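Local atomic coordinates of outer membrane protein assembly factor BamA (Haemophilus ducreyi, PDB entry 4K3C), a protein that probably assembles beta-barrel proteins and inserts them into the outer membrane as part of the Bam complex. Residues Tyr347-Asn352 with Leu373-Ser378; Gln388-Gly393 with Asn429-Ala434. All blocks are in the same frame, centred on the assembly; numbering follows the deposited sequence.

Contact 1 (Tyr347-Asn352 with Leu373-Ser378); sequences YQVGTN and LAYTNS
Y347 and N377 form one end pair of the five antiparallel pairs that join 347-352 to 373-378. The axes of the two segments approach to 4.8 Å and run at 177° to each other. Backbone bonding alternates as it should in a regular ladder: Y347/N377, V349/Y375 and T351/L373 are hydrogen-bonded pairs, each with both N-H...O links, whereas Q348/T376 and G350/A374 are non-hydrogen-bonded, and there CA-H...O contacts such as G350 CA to L373 O fill the interval. Of the six bonds, Y347 N to N377 O (2.8 Å) approaches its acceptor almost head-on, and N377 N to Y347 O (3.2 Å) is longer and more bent.

Aromatic packing marks the face bearing Y347, V349, T351, L373, Y375 and N377. With CG placed between its backbone N and carbonyl carbon (chi1 51°), the Y347 ring swings over the opposite strand: N377 O sits 3.5 Å above the ring plane, over its centre, and the hydroxyl end reaches N377 CB, 3.6 Å from OH. Y375 meets this ring at an edge, its CE2 being 4.2 Å from Y347 CE1. V349 CG1 in turn lies at the edge of the Y375 ring, 4.2 Å from CD2.

A polar pair occupies the other face. Q348 and T376 lie side by side, and Q348 NE2 donates to T376 OG1 (3.2 Å), which is close to the amide plane. Weak bonds from Q348 OE1 to Q388 and from T376 OG1 to Y390 carry this polar patch on to the loop that follows.

The pairing belongs to the hairpin of strands 346-358 and 366-378 in the Omp85 barrel wall. Strand 328-338 flanks it beside 347-352, through K336, S334 and N332, and strand 430-440 lies beside 373-378, where V432 touches L373.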
loop_
_atom_site.group_PDB
_atom_site.type_symbol
_atom_site.label_atom_id
_atom_site.label_comp_id
_atom_site.label_asym_id
_atom_site.label_seq_id
_atom_site.Cartn_x
_atom_site.Cartn_y
_atom_site.Cartn_z
ATOM N N TYR A 347 0.565 3.549 -24.499
ATOM C CA TYR A 347 0.823 4.068 -23.153
ATOM C C TYR A 347 -0.426 4.088 -22.314
ATOM O O TYR A 347 -1.523 4.184 -22.843
ATOM C CB TYR A 347 1.435 5.468 -23.178
ATOM C CG TYR A 347 0.689 6.465 -24.020
ATOM C CD1 TYR A 347 -0.433 7.137 -23.524
ATOM C CD2 TYR A 347 1.118 6.763 -25.311
ATOM C CE1 TYR A 347 -1.118 8.081 -24.305
ATOM C CE2 TYR A 347 0.444 7.695 -26.095
ATOM C CZ TYR A 347 -0.675 8.348 -25.592
ATOM O OH TYR A 347 -1.331 9.261 -26.387
ATOM N N GLN A 348 -0.252 3.992 -21.003
ATOM C CA GLN A 348 -1.375 4.028 -20.087
ATOM C C GLN A 348 -1.076 5.036 -18.970
ATOM O O GLN A 348 0.066 5.196 -18.584
ATOM C CB GLN A 348 -1.659 2.629 -19.524
ATOM C CG GLN A 348 -1.577 1.504 -20.561
ATOM C CD GLN A 348 -2.298 0.220 -20.135
ATOM O OE1 GLN A 348 -1.668 -0.760 -19.714
ATOM N NE2 GLN A 348 -3.625 0.217 -20.263
ATOM N N VAL A 349 -2.100 5.725 -18.471
ATOM C CA VAL A 349 -1.950 6.670 -17.365
ATOM C C VAL A 349 -3.228 6.648 -16.526
ATOM O O VAL A 349 -4.313 6.573 -17.090
ATOM C CB VAL A 349 -1.655 8.103 -17.887
ATOM C CG1 VAL A 349 -2.792 8.611 -18.770
ATOM C CG2 VAL A 349 -1.405 9.060 -16.736
ATOM N N GLY A 350 -3.103 6.683 -15.194
ATOM C CA GLY A 350 -4.243 6.527 -14.293
ATOM C C GLY A 350 -4.191 7.408 -13.044
ATOM O O GLY A 350 -3.110 7.802 -12.591
ATOM N N THR A 351 -5.332 7.671 -12.431
ATOM C CA THR A 351 -5.350 8.503 -11.252
ATOM C C THR A 351 -6.491 8.186 -10.369
ATOM O O THR A 351 -7.591 8.344 -10.780
ATOM C CB THR A 351 -5.571 9.934 -11.638
ATOM O OG1 THR A 351 -4.789 10.224 -12.779
ATOM C CG2 THR A 351 -5.142 10.846 -10.549
ATOM N N ASN A 352 -6.239 7.791 -9.136
ATOM C CA ASN A 352 -7.305 7.618 -8.180
ATOM C C ASN A 352 -7.138 8.462 -6.977
ATOM O O ASN A 352 -6.094 8.967 -6.717
ATOM C CB ASN A 352 -7.403 6.206 -7.690
ATOM C CG ASN A 352 -7.155 5.255 -8.722
ATOM O OD1 ASN A 352 -6.035 4.873 -8.920
ATOM N ND2 ASN A 352 -8.184 4.845 -9.417
ATOM N N LEU A 373 -9.669 7.876 -12.873
ATOM C CA LEU A 373 -9.565 8.246 -14.264
ATOM C C LEU A 373 -8.517 7.358 -14.900
ATOM O O LEU A 373 -7.409 7.227 -14.376
ATOM C CB LEU A 373 -9.108 9.686 -14.337
ATOM C CG LEU A 373 -9.852 10.669 -15.228
ATOM C CD1 LEU A 373 -9.442 12.082 -14.814
ATOM C CD2 LEU A 373 -9.536 10.411 -16.708
ATOM N N ALA A 374 -8.871 6.742 -16.024
ATOM C CA ALA A 374 -7.984 5.806 -16.715
ATOM C C ALA A 374 -7.999 6.074 -18.200
ATOM O O ALA A 374 -9.060 6.170 -18.806
ATOM C CB ALA A 374 -8.422 4.398 -16.470
ATOM N N TYR A 375 -6.827 6.162 -18.801
ATOM C CA TYR A 375 -6.760 6.474 -20.210
ATOM C C TYR A 375 -5.589 5.793 -20.895
ATOM O O TYR A 375 -4.454 5.859 -20.427
ATOM C CB TYR A 375 -6.663 7.977 -20.406
ATOM C CG TYR A 375 -6.419 8.365 -21.829
ATOM C CD1 TYR A 375 -7.346 8.081 -22.811
ATOM C CD2 TYR A 375 -5.259 9.010 -22.194
ATOM C CE1 TYR A 375 -7.128 8.444 -24.131
ATOM C CE2 TYR A 375 -5.020 9.373 -23.507
ATOM C CZ TYR A 375 -5.962 9.094 -24.469
ATOM O OH TYR A 375 -5.722 9.460 -25.769
ATOM N N THR A 376 -5.879 5.141 -22.013
ATOM C CA THR A 376 -4.855 4.527 -22.832
ATOM C C THR A 376 -4.938 5.115 -24.214
ATOM O O THR A 376 -6.023 5.326 -24.736
ATOM C CB THR A 376 -5.074 2.990 -22.996
ATOM O OG1 THR A 376 -5.373 2.398 -21.729
ATOM C CG2 THR A 376 -3.830 2.309 -23.574
ATOM N N ASN A 377 -3.787 5.373 -24.813
ATOM C CA ASN A 377 -3.721 5.421 -26.266
ATOM C C ASN A 377 -2.440 4.837 -26.835
ATOM O O ASN A 377 -1.520 4.452 -26.097
ATOM C CB ASN A 377 -3.985 6.812 -26.843
ATOM C CG ASN A 377 -4.845 6.753 -28.099
ATOM O OD1 ASN A 377 -4.345 6.583 -29.215
ATOM N ND2 ASN A 377 -6.151 6.863 -27.916
ATOM N N SER A 378 -2.409 4.780 -28.161
ATOM C CA SER A 378 -1.348 4.122 -28.884
ATOM C C SER A 378 -0.738 5.105 -29.866
ATOM O O SER A 378 -1.156 6.248 -29.926
ATOM C CB SER A 378 -1.911 2.906 -29.621
ATOM O OG SER A 378 -3.052 3.261 -30.388
#

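Contact 2 (Gln388-Gly393 with Asn429-Ala434); sequences QLYSAG and NAMVNA
This is a side-chain packing contact between a barrel strand and the long loop that precedes it: 388-393, in irregular conformation, lies against the start of strand 430-440. The two segments share no hydrogen bond, they bury 300 Å², and the backbones come together at one end, with L389 and N429 CA atoms 5.6 Å apart. In the Omp85 family this connection is the sixth extracellular loop, which folds back into the barrel and carries the RGF motif.

M431, the central side chain, points toward the loop with CG anti to its backbone N (chi1 174°), and a bend at the thioether (chi3 72°) turns CE back toward Y390. The sulfur thereby comes up against two consecutive loop residues, with SD 3.8 Å from A392 CB and beside the carbonyl oxygen of S391. Y390 packs farther back along the side chain: its CB lies 4.0 Å from M431 CB, and CE approaches that same tyrosine carbon.

The Y390 ring meets the strand with an edge. CD2 stands 3.8 Å from N429 C, and CE2 3.9 Å from N429 O, while A430 N lies near the ring plane, so this side runs along the N429-A430 peptide. L389 uses one methyl: CD2 is 4.0 Å from N429 CB and slightly nearer the backbone of that residue. The N429 amide heads away from the loop, and ND2 donates to T467 OG1 as well as to T376 O.

Outside the two segments, backbone bonds tie Y390 to G428 and A392 to I406. Strand 453-465 supports the far flank, with V464 touching both A392 and M431, and W465 bonded to A430 through the backbone. Strand 366-378 lies on the other flank of strand 430-440, where Y390 also packs on A374.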
loop_
_atom_site.group_PDB
_atom_site.type_symbol
_atom_site.label_atom_id
_atom_site.label_comp_id
_atom_site.label_asym_id
_atom_site.label_seq_id
_atom_site.Cartn_x
_atom_site.Cartn_y
_atom_site.Cartn_z
ATOM N N GLN A 388 -6.056 -5.029 -23.318
ATOM C CA GLN A 388 -5.489 -4.044 -22.414
ATOM C C GLN A 388 -6.513 -2.929 -22.221
ATOM O O GLN A 388 -6.177 -1.836 -21.774
ATOM C CB GLN A 388 -4.222 -3.465 -23.039
ATOM C CG GLN A 388 -3.164 -3.055 -22.054
ATOM C CD GLN A 388 -2.336 -4.230 -21.576
ATOM O OE1 GLN A 388 -2.557 -5.366 -21.990
ATOM N NE2 GLN A 388 -1.373 -3.960 -20.701
ATOM N N LEU A 389 -7.763 -3.207 -22.576
ATOM C CA LEU A 389 -8.826 -2.204 -22.504
ATOM C C LEU A 389 -9.586 -2.146 -21.156
ATOM O O LEU A 389 -9.522 -3.061 -20.353
ATOM C CB LEU A 389 -9.816 -2.410 -23.652
ATOM C CG LEU A 389 -9.375 -1.978 -25.047
ATOM C CD1 LEU A 389 -10.502 -2.202 -25.995
ATOM C CD2 LEU A 389 -9.018 -0.539 -25.012
ATOM N N TYR A 390 -10.304 -1.055 -20.915
ATOM C CA TYR A 390 -11.012 -0.883 -19.651
ATOM C C TYR A 390 -12.495 -1.217 -19.721
ATOM O O TYR A 390 -13.132 -1.155 -20.766
ATOM C CB TYR A 390 -10.883 0.544 -19.151
ATOM C CG TYR A 390 -9.473 1.071 -19.086
ATOM C CD1 TYR A 390 -8.529 0.487 -18.259
ATOM C CD2 TYR A 390 -9.095 2.183 -19.827
ATOM C CE1 TYR A 390 -7.259 0.975 -18.179
ATOM C CE2 TYR A 390 -7.803 2.680 -19.752
ATOM C CZ TYR A 390 -6.891 2.066 -18.921
ATOM O OH TYR A 390 -5.605 2.552 -18.836
ATOM N N SER A 391 -13.038 -1.567 -18.572
ATOM C CA SER A 391 -14.451 -1.801 -18.430
ATOM C C SER A 391 -14.775 -1.446 -16.981
ATOM O O SER A 391 -13.882 -1.419 -16.128
ATOM C CB SER A 391 -14.801 -3.254 -18.746
ATOM O OG SER A 391 -14.359 -4.136 -17.723
ATOM N N ALA A 392 -16.042 -1.142 -16.707
ATOM C CA ALA A 392 -16.455 -0.770 -15.364
ATOM C C ALA A 392 -17.651 -1.607 -14.969
ATOM O O ALA A 392 -18.199 -2.331 -15.793
ATOM C CB ALA A 392 -16.784 0.714 -15.296
ATOM N N GLY A 393 -18.054 -1.496 -13.709
ATOM C CA GLY A 393 -19.099 -2.329 -13.148
ATOM C C GLY A 393 -18.565 -3.049 -11.924
ATOM O O GLY A 393 -17.348 -3.179 -11.757
ATOM N N ASN A 429 -10.916 2.584 -24.141
ATOM C CA ASN A 429 -9.624 3.151 -23.756
ATOM C C ASN A 429 -9.709 4.376 -22.843
ATOM O O ASN A 429 -8.709 5.087 -22.635
ATOM C CB ASN A 429 -8.771 3.481 -24.982
ATOM C CG ASN A 429 -9.339 4.628 -25.787
ATOM O OD1 ASN A 429 -10.555 4.737 -25.963
ATOM N ND2 ASN A 429 -8.467 5.491 -26.281
ATOM N N ALA A 430 -10.900 4.617 -22.299
ATOM C CA ALA A 430 -11.133 5.756 -21.407
ATOM C C ALA A 430 -12.218 5.425 -20.410
ATOM O O ALA A 430 -13.324 5.053 -20.782
ATOM C CB ALA A 430 -11.500 6.971 -22.177
ATOM N N MET A 431 -11.881 5.553 -19.138
ATOM C CA MET A 431 -12.781 5.203 -18.064
ATOM C C MET A 431 -12.756 6.362 -17.067
ATOM O O MET A 431 -11.701 6.938 -16.809
ATOM C CB MET A 431 -12.334 3.886 -17.409
ATOM C CG MET A 431 -13.119 3.501 -16.178
ATOM S SD MET A 431 -13.192 1.738 -15.819
ATOM C CE MET A 431 -11.530 1.457 -15.269
ATOM N N VAL A 432 -13.922 6.757 -16.572
ATOM C CA VAL A 432 -13.987 7.612 -15.411
ATOM C C VAL A 432 -15.047 7.006 -14.509
ATOM O O VAL A 432 -16.073 6.497 -14.974
ATOM C CB VAL A 432 -14.317 9.104 -15.745
ATOM C CG1 VAL A 432 -14.226 9.959 -14.497
ATOM C CG2 VAL A 432 -13.372 9.667 -16.790
ATOM N N ASN A 433 -14.780 7.022 -13.216
ATOM C CA ASN A 433 -15.762 6.581 -12.255
ATOM C C ASN A 433 -15.656 7.504 -11.062
ATOM O O ASN A 433 -14.615 8.127 -10.847
ATOM C CB ASN A 433 -15.494 5.143 -11.830
ATOM C CG ASN A 433 -14.202 4.999 -11.026
ATOM O OD1 ASN A 433 -13.152 5.484 -11.425
ATOM N ND2 ASN A 433 -14.289 4.342 -9.880
ATOM N N ALA A 434 -16.733 7.620 -10.298
ATOM C CA ALA A 434 -16.656 8.346 -9.044
ATOM C C ALA A 434 -17.727 7.824 -8.137
ATOM O O ALA A 434 -18.596 7.057 -8.567
ATOM C CB ALA A 434 -16.816 9.799 -9.256
#

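Contacts 1 and 2 lie in series along the chain, with centres about 9 Å apart on the same side of the molecule, and both belong to the Omp85 domain. Contact 1 pairs strands 346-358 and 366-378; the chain then leaves the wall as the long loop that holds 388-393 before returning as strand 430-440, which lies beside 366-378. A probable backbone hydrogen bond between A374 O and M431 N (2.9 Å) stitches the two contacts together. Strand 366-378 thus stands in the middle of the arrangement, paired with 346-358 in contact 1 and bordered by strand 430-440, against which contact 2 lays the loop, consistent with the loop being anchored to the wall.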